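Local coordinates for protein alanine racemase (Corynebacterium glutamicum, PDB 2DY3) that binds pyridoxal-5'-phosphate covalently, as a two-chain protein that pairs a TIM-barrel-type N-terminal domain with a largely beta C-terminal domain, at residues A31-N36 with F57-L62; H116-I121 with E151-F156; A273-G278 with V302-F307. All blocks are in the same frame, centred on the assembly; numbering follows the deposited sequence.

Interaction 1: A31-N36 with F57-L62. With PLP (pyridoxal-5'-phosphate), chain F.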
loop_
_atom_site.group_PDB
_atom_site.type_symbol
_atom_site.label_atom_id
_atom_site.label_comp_id
_atom_site.label_asym_id
_atom_site.label_seq_id
_atom_site.Cartn_x
_atom_site.Cartn_y
_atom_site.Cartn_z
ATOM N N ALA B 31 -10.162 -13.237 -17.064
ATOM C CA ALA B 31 -10.083 -12.869 -15.655
ATOM C C ALA B 31 -9.146 -11.682 -15.457
ATOM O O ALA B 31 -7.957 -11.760 -15.771
ATOM C CB ALA B 31 -9.597 -14.061 -14.830
ATOM N N VAL B 32 -9.674 -10.582 -14.934
ATOM C CA VAL B 32 -8.832 -9.412 -14.708
ATOM C C VAL B 32 -8.116 -9.556 -13.373
ATOM O O VAL B 32 -8.733 -9.470 -12.313
ATOM C CB VAL B 32 -9.658 -8.104 -14.728
ATOM C CG1 VAL B 32 -8.757 -6.912 -14.416
ATOM C CG2 VAL B 32 -10.302 -7.929 -16.091
ATOM N N VAL B 33 -6.806 -9.772 -13.430
ATOM C CA VAL B 33 -6.020 -9.945 -12.218
ATOM C C VAL B 33 -4.897 -8.940 -12.034
ATOM O O VAL B 33 -3.852 -9.261 -11.467
ATOM C CB VAL B 33 -5.441 -11.377 -12.130
ATOM C CG1 VAL B 33 -6.575 -12.378 -12.127
ATOM C CG2 VAL B 33 -4.490 -11.643 -13.295
ATOM N N LYS B 34 -5.124 -7.718 -12.506
ATOM C CA LYS B 34 -4.147 -6.640 -12.364
ATOM C C LYS B 34 -3.988 -6.311 -10.866
ATOM O O LYS B 34 -4.738 -6.815 -10.020
ATOM C CB LYS B 34 -4.644 -5.396 -13.115
ATOM C CG LYS B 34 -5.883 -4.764 -12.480
ATOM C CD LYS B 34 -6.736 -3.956 -13.464
ATOM C CE LYS B 34 -7.735 -3.146 -12.661
ATOM N NZ LYS B 34 -8.904 -2.477 -13.308
ATOM N N ALA B 35 -3.011 -5.469 -10.539
ATOM C CA ALA B 35 -2.769 -5.074 -9.150
ATOM C C ALA B 35 -2.536 -6.284 -8.245
ATOM O O ALA B 35 -2.997 -6.321 -7.102
ATOM C CB ALA B 35 -3.950 -4.259 -8.637
ATOM N N ASN B 36 -1.816 -7.272 -8.764
ATOM C CA ASN B 36 -1.523 -8.489 -8.017
ATOM C C ASN B 36 -2.815 -9.183 -7.605
ATOM O O ASN B 36 -3.009 -9.529 -6.439
ATOM C CB ASN B 36 -0.674 -8.165 -6.782
ATOM C CG ASN B 36 -0.132 -9.409 -6.104
ATOM O OD1 ASN B 36 -0.029 -10.471 -6.720
ATOM N ND2 ASN B 36 0.232 -9.282 -4.836
ATOM N N PHE B 57 -6.613 -13.813 -19.457
ATOM C CA PHE B 57 -6.354 -12.940 -18.318
ATOM C C PHE B 57 -6.072 -11.522 -18.787
ATOM O O PHE B 57 -5.482 -11.309 -19.850
ATOM C CB PHE B 57 -5.157 -13.455 -17.518
ATOM C CG PHE B 57 -5.444 -14.709 -16.738
ATOM C CD1 PHE B 57 -6.030 -14.642 -15.483
ATOM C CD2 PHE B 57 -5.149 -15.953 -17.273
ATOM C CE1 PHE B 57 -6.320 -15.801 -14.770
ATOM C CE2 PHE B 57 -5.435 -17.114 -16.571
ATOM C CZ PHE B 57 -6.022 -17.036 -15.314
ATOM N N GLY B 58 -6.506 -10.555 -17.992
ATOM C CA GLY B 58 -6.277 -9.169 -18.334
ATOM C C GLY B 58 -5.516 -8.470 -17.224
ATOM O O GLY B 58 -5.824 -8.652 -16.036
ATOM N N VAL B 59 -4.496 -7.703 -17.600
ATOM C CA VAL B 59 -3.726 -6.946 -16.617
ATOM C C VAL B 59 -3.476 -5.560 -17.172
ATOM O O VAL B 59 -3.715 -5.297 -18.356
ATOM C CB VAL B 59 -2.346 -7.585 -16.278
ATOM C CG1 VAL B 59 -2.542 -8.885 -15.518
ATOM C CG2 VAL B 59 -1.530 -7.801 -17.553
ATOM N N ALA B 60 -2.999 -4.673 -16.308
ATOM C CA ALA B 60 -2.716 -3.309 -16.723
ATOM C C ALA B 60 -1.358 -3.147 -17.378
ATOM O O ALA B 60 -1.264 -2.672 -18.508
ATOM C CB ALA B 60 -2.812 -2.368 -15.531
ATOM N N THR B 61 -0.305 -3.558 -16.675
ATOM C CA THR B 61 1.047 -3.357 -17.176
ATOM C C THR B 61 1.785 -4.528 -17.819
ATOM O O THR B 61 1.402 -5.684 -17.694
ATOM C CB THR B 61 1.954 -2.795 -16.057
ATOM O OG1 THR B 61 2.202 -3.814 -15.078
ATOM C CG2 THR B 61 1.284 -1.606 -15.375
ATOM N N LEU B 62 2.862 -4.174 -18.512
ATOM C CA LEU B 62 3.739 -5.113 -19.190
ATOM C C LEU B 62 4.306 -6.061 -18.150
ATOM O O LEU B 62 4.345 -7.274 -18.349
ATOM C CB LEU B 62 4.884 -4.343 -19.847
ATOM C CG LEU B 62 4.962 -4.095 -21.354
ATOM C CD1 LEU B 62 3.595 -4.170 -22.019
ATOM C CD2 LEU B 62 5.631 -2.743 -21.574
HETATM N N1 PLP F . -11.233 -4.019 -17.780
HETATM C C2 PLP F . -10.295 -2.994 -17.627
HETATM C C2A PLP F . -9.758 -2.286 -18.860
HETATM C C3 PLP F . -9.878 -2.638 -16.322
HETATM O O3 PLP F . -8.959 -1.624 -16.148
HETATM C C4 PLP F . -10.413 -3.333 -15.194
HETATM C C4A PLP F . -10.022 -2.964 -13.739
HETATM C C5 PLP F . -11.387 -4.371 -15.408
HETATM C C6 PLP F . -11.773 -4.696 -16.698
HETATM C C5A PLP F . -12.020 -5.131 -14.284
HETATM O O4P PLP F . -13.148 -4.434 -13.770
HETATM P P PLP F . -14.099 -4.922 -12.550
HETATM O O1P PLP F . -13.265 -5.196 -11.386
HETATM O O2P PLP F . -14.973 -3.762 -12.373
HETATM O O3P PLP F . -14.754 -6.133 -13.092
#

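Interaction 2: H116-I121 with E151-F156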
loop_
_atom_site.group_PDB
_atom_site.type_symbol
_atom_site.label_atom_id
_atom_site.label_comp_id
_atom_site.label_asym_id
_atom_site.label_seq_id
_atom_site.Cartn_x
_atom_site.Cartn_y
_atom_site.Cartn_z
ATOM N N HIS B 116 4.671 -12.453 -35.539
ATOM C CA HIS B 116 3.220 -12.283 -35.446
ATOM C C HIS B 116 2.804 -11.608 -34.140
ATOM O O HIS B 116 2.812 -12.228 -33.080
ATOM C CB HIS B 116 2.550 -13.651 -35.584
ATOM C CG HIS B 116 1.078 -13.636 -35.330
ATOM N ND1 HIS B 116 0.543 -13.509 -34.068
ATOM C CD2 HIS B 116 0.026 -13.749 -36.176
ATOM C CE1 HIS B 116 -0.775 -13.546 -34.145
ATOM N NE2 HIS B 116 -1.115 -13.690 -35.413
ATOM N N ILE B 117 2.423 -10.339 -34.234
ATOM C CA ILE B 117 2.039 -9.551 -33.068
ATOM C C ILE B 117 0.527 -9.468 -32.832
ATOM O O ILE B 117 -0.204 -8.913 -33.649
ATOM C CB ILE B 117 2.603 -8.114 -33.194
ATOM C CG1 ILE B 117 4.119 -8.172 -33.381
ATOM C CG2 ILE B 117 2.249 -7.297 -31.961
ATOM C CD1 ILE B 117 4.730 -6.866 -33.841
ATOM N N ARG B 118 0.070 -10.022 -31.709
ATOM C CA ARG B 118 -1.349 -9.990 -31.359
ATOM C C ARG B 118 -1.673 -8.678 -30.644
ATOM O O ARG B 118 -1.050 -8.335 -29.635
ATOM C CB ARG B 118 -1.714 -11.174 -30.446
ATOM C CG ARG B 118 -1.939 -12.507 -31.183
ATOM C CD ARG B 118 -1.995 -13.694 -30.222
ATOM N NE ARG B 118 -3.084 -13.581 -29.250
ATOM C CZ ARG B 118 -4.361 -13.848 -29.511
ATOM N NH1 ARG B 118 -4.726 -14.258 -30.720
ATOM N NH2 ARG B 118 -5.274 -13.694 -28.565
ATOM N N VAL B 119 -2.643 -7.944 -31.177
ATOM C CA VAL B 119 -3.049 -6.684 -30.579
ATOM C C VAL B 119 -4.566 -6.595 -30.441
ATOM O O VAL B 119 -5.318 -7.280 -31.142
ATOM C CB VAL B 119 -2.573 -5.463 -31.421
ATOM C CG1 VAL B 119 -1.068 -5.472 -31.572
ATOM C CG2 VAL B 119 -3.247 -5.476 -32.779
ATOM N N SER B 120 -5.008 -5.752 -29.518
ATOM C CA SER B 120 -6.428 -5.525 -29.306
ATOM C C SER B 120 -6.571 -4.013 -29.278
ATOM O O SER B 120 -5.863 -3.334 -28.534
ATOM C CB SER B 120 -6.881 -6.141 -27.982
ATOM O OG SER B 120 -8.256 -5.878 -27.762
ATOM N N ILE B 121 -7.461 -3.474 -30.098
ATOM C CA ILE B 121 -7.624 -2.030 -30.144
ATOM C C ILE B 121 -8.485 -1.503 -29.007
ATOM O O ILE B 121 -9.654 -1.865 -28.889
ATOM C CB ILE B 121 -8.259 -1.564 -31.475
ATOM C CG1 ILE B 121 -7.536 -2.200 -32.666
ATOM C CG2 ILE B 121 -8.149 -0.056 -31.587
ATOM C CD1 ILE B 121 -8.201 -1.906 -34.002
ATOM N N GLU B 151 -1.740 -9.027 -36.014
ATOM C CA GLU B 151 -3.063 -9.637 -36.050
ATOM C C GLU B 151 -3.974 -8.946 -35.039
ATOM O O GLU B 151 -3.775 -9.061 -33.830
ATOM C CB GLU B 151 -3.012 -11.129 -35.718
ATOM C CG GLU B 151 -4.410 -11.752 -35.763
ATOM C CD GLU B 151 -4.521 -13.094 -35.056
ATOM O OE1 GLU B 151 -5.655 -13.613 -34.967
ATOM O OE2 GLU B 151 -3.495 -13.633 -34.593
ATOM N N VAL B 152 -4.959 -8.214 -35.536
ATOM C CA VAL B 152 -5.894 -7.536 -34.663
ATOM C C VAL B 152 -6.914 -8.583 -34.238
ATOM O O VAL B 152 -7.769 -8.979 -35.023
ATOM C CB VAL B 152 -6.603 -6.383 -35.394
ATOM C CG1 VAL B 152 -7.660 -5.763 -34.494
ATOM C CG2 VAL B 152 -5.580 -5.333 -35.813
ATOM N N THR B 153 -6.811 -9.036 -32.995
ATOM C CA THR B 153 -7.711 -10.056 -32.477
ATOM C C THR B 153 -9.104 -9.525 -32.164
ATOM O O THR B 153 -10.051 -10.302 -32.011
ATOM C CB THR B 153 -7.150 -10.691 -31.200
ATOM O OG1 THR B 153 -8.005 -11.771 -30.803
ATOM C CG2 THR B 153 -7.084 -9.656 -30.074
ATOM N N GLY B 154 -9.214 -8.204 -32.061
ATOM C CA GLY B 154 -10.493 -7.575 -31.774
ATOM C C GLY B 154 -10.312 -6.200 -31.158
ATOM O O GLY B 154 -9.220 -5.625 -31.208
ATOM N N MET B 155 -11.389 -5.659 -30.596
ATOM C CA MET B 155 -11.345 -4.359 -29.934
ATOM C C MET B 155 -12.174 -4.416 -28.656
ATOM O O MET B 155 -13.013 -5.304 -28.470
ATOM C CB MET B 155 -11.860 -3.236 -30.850
ATOM C CG MET B 155 -13.246 -3.445 -31.437
ATOM S SD MET B 155 -13.858 -1.932 -32.228
ATOM C CE MET B 155 -12.756 -1.787 -33.607
ATOM N N PHE B 156 -11.926 -3.473 -27.764
ATOM C CA PHE B 156 -12.645 -3.446 -26.508
ATOM C C PHE B 156 -12.720 -2.017 -26.014
ATOM O O PHE B 156 -11.954 -1.158 -26.445
ATOM C CB PHE B 156 -11.921 -4.304 -25.460
ATOM C CG PHE B 156 -10.595 -3.738 -25.026
ATOM C CD1 PHE B 156 -9.514 -3.717 -25.891
ATOM C CD2 PHE B 156 -10.436 -3.215 -23.755
ATOM C CE1 PHE B 156 -8.297 -3.185 -25.491
ATOM C CE2 PHE B 156 -9.227 -2.681 -23.352
ATOM C CZ PHE B 156 -8.154 -2.667 -24.222
HETATM O O HOH W 1 -3.068 -15.934 -32.996
#

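Interaction 3: A273-G278 with V302-F307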
loop_
_atom_site.group_PDB
_atom_site.type_symbol
_atom_site.label_atom_id
_atom_site.label_comp_id
_atom_site.label_asym_id
_atom_site.label_seq_id
_atom_site.Cartn_x
_atom_site.Cartn_y
_atom_site.Cartn_z
ATOM N N ALA B 273 -1.743 -2.660 13.606
ATOM C CA ALA B 273 -1.969 -2.246 12.224
ATOM C C ALA B 273 -2.128 -0.725 12.208
ATOM O O ALA B 273 -2.951 -0.187 12.952
ATOM C CB ALA B 273 -3.217 -2.919 11.668
ATOM N N GLY B 274 -1.333 -0.046 11.372
ATOM C CA GLY B 274 -1.385 1.409 11.272
ATOM C C GLY B 274 -1.453 1.897 9.828
ATOM O O GLY B 274 -1.563 1.083 8.912
ATOM N N TYR B 275 -1.382 3.209 9.598
ATOM C CA TYR B 275 -1.475 3.698 8.222
ATOM C C TYR B 275 -0.356 3.203 7.321
ATOM O O TYR B 275 -0.476 3.251 6.096
ATOM C CB TYR B 275 -1.579 5.233 8.151
ATOM C CG TYR B 275 -0.527 6.028 8.890
ATOM C CD1 TYR B 275 -0.749 6.479 10.185
ATOM C CD2 TYR B 275 0.681 6.347 8.282
ATOM C CE1 TYR B 275 0.204 7.228 10.853
ATOM C CE2 TYR B 275 1.641 7.089 8.940
ATOM C CZ TYR B 275 1.396 7.531 10.226
ATOM O OH TYR B 275 2.336 8.294 10.873
ATOM N N ALA B 276 0.730 2.722 7.919
ATOM C CA ALA B 276 1.834 2.191 7.132
ATOM C C ALA B 276 1.424 0.815 6.612
ATOM O O ALA B 276 2.066 0.253 5.720
ATOM C CB ALA B 276 3.090 2.067 7.996
ATOM N N ASP B 277 0.343 0.277 7.168
ATOM C CA ASP B 277 -0.121 -1.044 6.766
ATOM C C ASP B 277 -1.397 -1.004 5.925
ATOM O O ASP B 277 -1.913 -2.040 5.521
ATOM C CB ASP B 277 -0.326 -1.918 8.013
ATOM C CG ASP B 277 0.921 -1.981 8.890
ATOM O OD1 ASP B 277 1.923 -2.604 8.466
ATOM O OD2 ASP B 277 0.901 -1.397 10.002
ATOM N N GLY B 278 -1.906 0.194 5.666
ATOM C CA GLY B 278 -3.107 0.305 4.860
ATOM C C GLY B 278 -4.311 0.884 5.577
ATOM O O GLY B 278 -5.322 1.189 4.945
ATOM N N VAL B 302 -5.307 7.011 14.406
ATOM C CA VAL B 302 -4.690 5.841 13.812
ATOM C C VAL B 302 -3.232 6.248 13.668
ATOM O O VAL B 302 -2.926 7.276 13.070
ATOM C CB VAL B 302 -5.260 5.523 12.412
ATOM C CG1 VAL B 302 -4.377 4.483 11.714
ATOM C CG2 VAL B 302 -6.696 5.007 12.534
ATOM N N CYS B 303 -2.332 5.466 14.246
ATOM C CA CYS B 303 -0.917 5.790 14.148
ATOM C C CYS B 303 -0.248 5.002 13.037
ATOM O O CYS B 303 -0.901 4.254 12.306
ATOM C CB CYS B 303 -0.229 5.555 15.493
ATOM S SG CYS B 303 -0.774 6.752 16.745
ATOM N N MET B 304 1.059 5.184 12.896
ATOM C CA MET B 304 1.797 4.513 11.842
ATOM C C MET B 304 1.783 2.994 11.947
ATOM O O MET B 304 1.622 2.299 10.942
ATOM C CB MET B 304 3.246 5.020 11.807
ATOM C CG MET B 304 3.948 4.718 10.491
ATOM S SD MET B 304 5.546 5.553 10.243
ATOM C CE MET B 304 6.457 4.234 9.513
ATOM N N ASP B 305 1.926 2.474 13.160
ATOM C CA ASP B 305 1.974 1.026 13.333
ATOM C C ASP B 305 0.776 0.400 14.029
ATOM O O ASP B 305 0.687 -0.825 14.114
ATOM C CB ASP B 305 3.238 0.652 14.113
ATOM C CG ASP B 305 4.476 1.332 13.576
ATOM O OD1 ASP B 305 4.841 1.100 12.402
ATOM O OD2 ASP B 305 5.084 2.106 14.335
ATOM N N GLN B 306 -0.147 1.219 14.521
ATOM C CA GLN B 306 -1.284 0.669 15.241
ATOM C C GLN B 306 -2.459 1.621 15.449
ATOM O O GLN B 306 -2.364 2.826 15.205
ATOM C CB GLN B 306 -0.797 0.174 16.615
ATOM C CG GLN B 306 0.140 1.169 17.318
ATOM C CD GLN B 306 0.589 0.719 18.701
ATOM O OE1 GLN B 306 1.197 -0.341 18.864
ATOM N NE2 GLN B 306 0.296 1.534 19.707
ATOM N N PHE B 307 -3.580 1.050 15.880
ATOM C CA PHE B 307 -4.768 1.827 16.206
ATOM C C PHE B 307 -5.399 1.175 17.427
ATOM O O PHE B 307 -5.055 0.044 17.783
ATOM C CB PHE B 307 -5.768 1.903 15.042
ATOM C CG PHE B 307 -6.402 0.592 14.668
ATOM C CD1 PHE B 307 -5.866 -0.189 13.657
ATOM C CD2 PHE B 307 -7.581 0.176 15.279
ATOM C CE1 PHE B 307 -6.491 -1.350 13.258
ATOM C CE2 PHE B 307 -8.211 -0.988 14.881
ATOM C CZ PHE B 307 -7.667 -1.751 13.869
#

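Interaction 1: A31-N36 with F57-L62
Ala31 and Val32 run parallel to Phe57 and Gly58 as neighbouring strands, bonded from Gly58 N to Ala31 O (2.9 Å) and from Val33 N to Gly58 O (3.0 Å). Ala31 and Phe57 send their side chains to the same face, where Ala31 CB lies 3.7 Å from Phe57 CD1. Val33 CG2 fills in beside them, 4.0 Å from both Phe57 CD1 and Val59 CG1; Ile49 of helix 42-50 packs on Ala31 and Phe57, and Val42 of the same helix on Val33. Val32 leaves by the other face. With CG1 anti to the backbone N (chi1 177°), Val32 CG2 lies beside that N and reaches PLP C6 at 3.6 Å. Lys34 follows just past the strand end: its CB rests on Ala60 N at 3.7 Å, and from there the extended chain carries NZ away from 57-62 to PLP C4A, 1.3 Å off. These are the C-terminal ends of adjacent barrel strands, the usual cofactor site of a TIM-barrel fold. This covalent link has the length of an imine, consistent with an internal aldimine in which the lysine tethers the cofactor above the strand ends.

Interaction 2: H116-I121 with E151-F156
His116 and Glu151 meet at the N-terminal end of the strand pair, their side chains crossing at a slant in a contact that is weak and in which the placing of Glu151 OE2 is doubtful. As modelled, OE2 lies at the edge of the imidazole near NE2, in a bent bond. Arg118 runs alongside Glu151 in the same direction. With OE2 where it is modelled, Arg118 NH1 is 4.1 Å from Glu151 OE2, too far for a salt bridge, and a water accepting from NH1 and donating to OE2 spans the gap. The bend at chi3 (60°) turns the arginine tip, whose NH2 forms salt bridges with Asp97 and Glu76. Strands 117-122 and 150-156 are joined through helix 134-146 in a beta-alpha-beta unit of the barrel, parallel and 24° apart in direction. Their backbone ladder includes Val119 N to Glu151 O (3.1 Å) and Thr153 N to Val119 O (3.0 Å). On the face toward helix 134-146, Val119 CG2 touches Val152 CG2 at 3.8 Å, while Ile121 CD1 reaches the other branch, Val152 CG1, at 3.9 Å. Phe141 and Leu144 of the helix cover Ile121. Farther along, Ile121 CB meets Met155 CB at 4.0 Å. On the other face Ser120 OG, anti to its own N (chi1 178°), stands 3.1 Å from Phe156 CD1, oblique to a ring that also meets His195 with planes nearly parallel.

Interaction 3: A273-G278 with V302-F307
Tyr275 and Met304 form the tight part of this contact, where two loops of the C-terminal domain meet without regular strand pairing. Met304 CA sits over one face of the tyrosine ring, 3.5 Å from its centroid and 20° off the normal, a CH-pi contact displaced toward the ring's rim. The tyrosine CG, held between its backbone N and carbonyl carbon (chi1 53°), swings the ring under the 302-304 backbone; Val302 O lies near the ring plane at its edge. The Met304 side chain then crosses the phenol at a slant, CB 3.5 Å from Tyr275 CZ, and Met304 CG comes 3.7 Å from Ala276 CB. Its sulfur is a more distant, oblique Met-aromatic partner. Two successive backbone bonds fix the same region: Tyr275 N gives to Cys303 O at 2.9 Å, and Ala276 N gives to Met304 O at 3.2 Å. Just before them, Gly274 is pressed close, its CA 3.1 Å from Cys303 O, a place where a CB would collide with the opposing backbone. Phe307 is also close-packed, its ring edge against Ala273, with Phe307 CD1 3.0 Å from Ala273 O.

The other side is looser: Cys303 and Gln306 are partly exposed and direct their side chains away from 273-278. A third side is the subunit interface, where Met304 packs on Ala35 and Asp305 on Lys34 of the second subunit.

Asp277 OD2 accepts from Gly274 N through its anti lone pair, and Asp277 OD1 forms a salt bridge with Arg355 of the same chain, which also pairs with Asp305 OD1. One arginine thus links acids from both loops, probably offsetting their like charges; of the two, Asp305 touches a bound PLP.

In the fold
Interactions 1 and 2 belong to the same parallel sheet of the N-terminal domain, their centres about 17 Å apart, whereas interaction 3 lies in the C-terminal domain, about 44 Å from interaction 2 between centres. All three are mostly buried, but interaction 1 is wholly so and close to the centre of the chain, while interaction 2 reaches solvent at one end, where charge and water replace apolar packing. Regular parallel strand bonds hold the first two; interaction 3 relies on loop backbone and a CH-pi contact on a tyrosine face. Interactions 1 and 3 both lie at the subunit interface, whereas the segments of interaction 2 touch no other chain of the assembly.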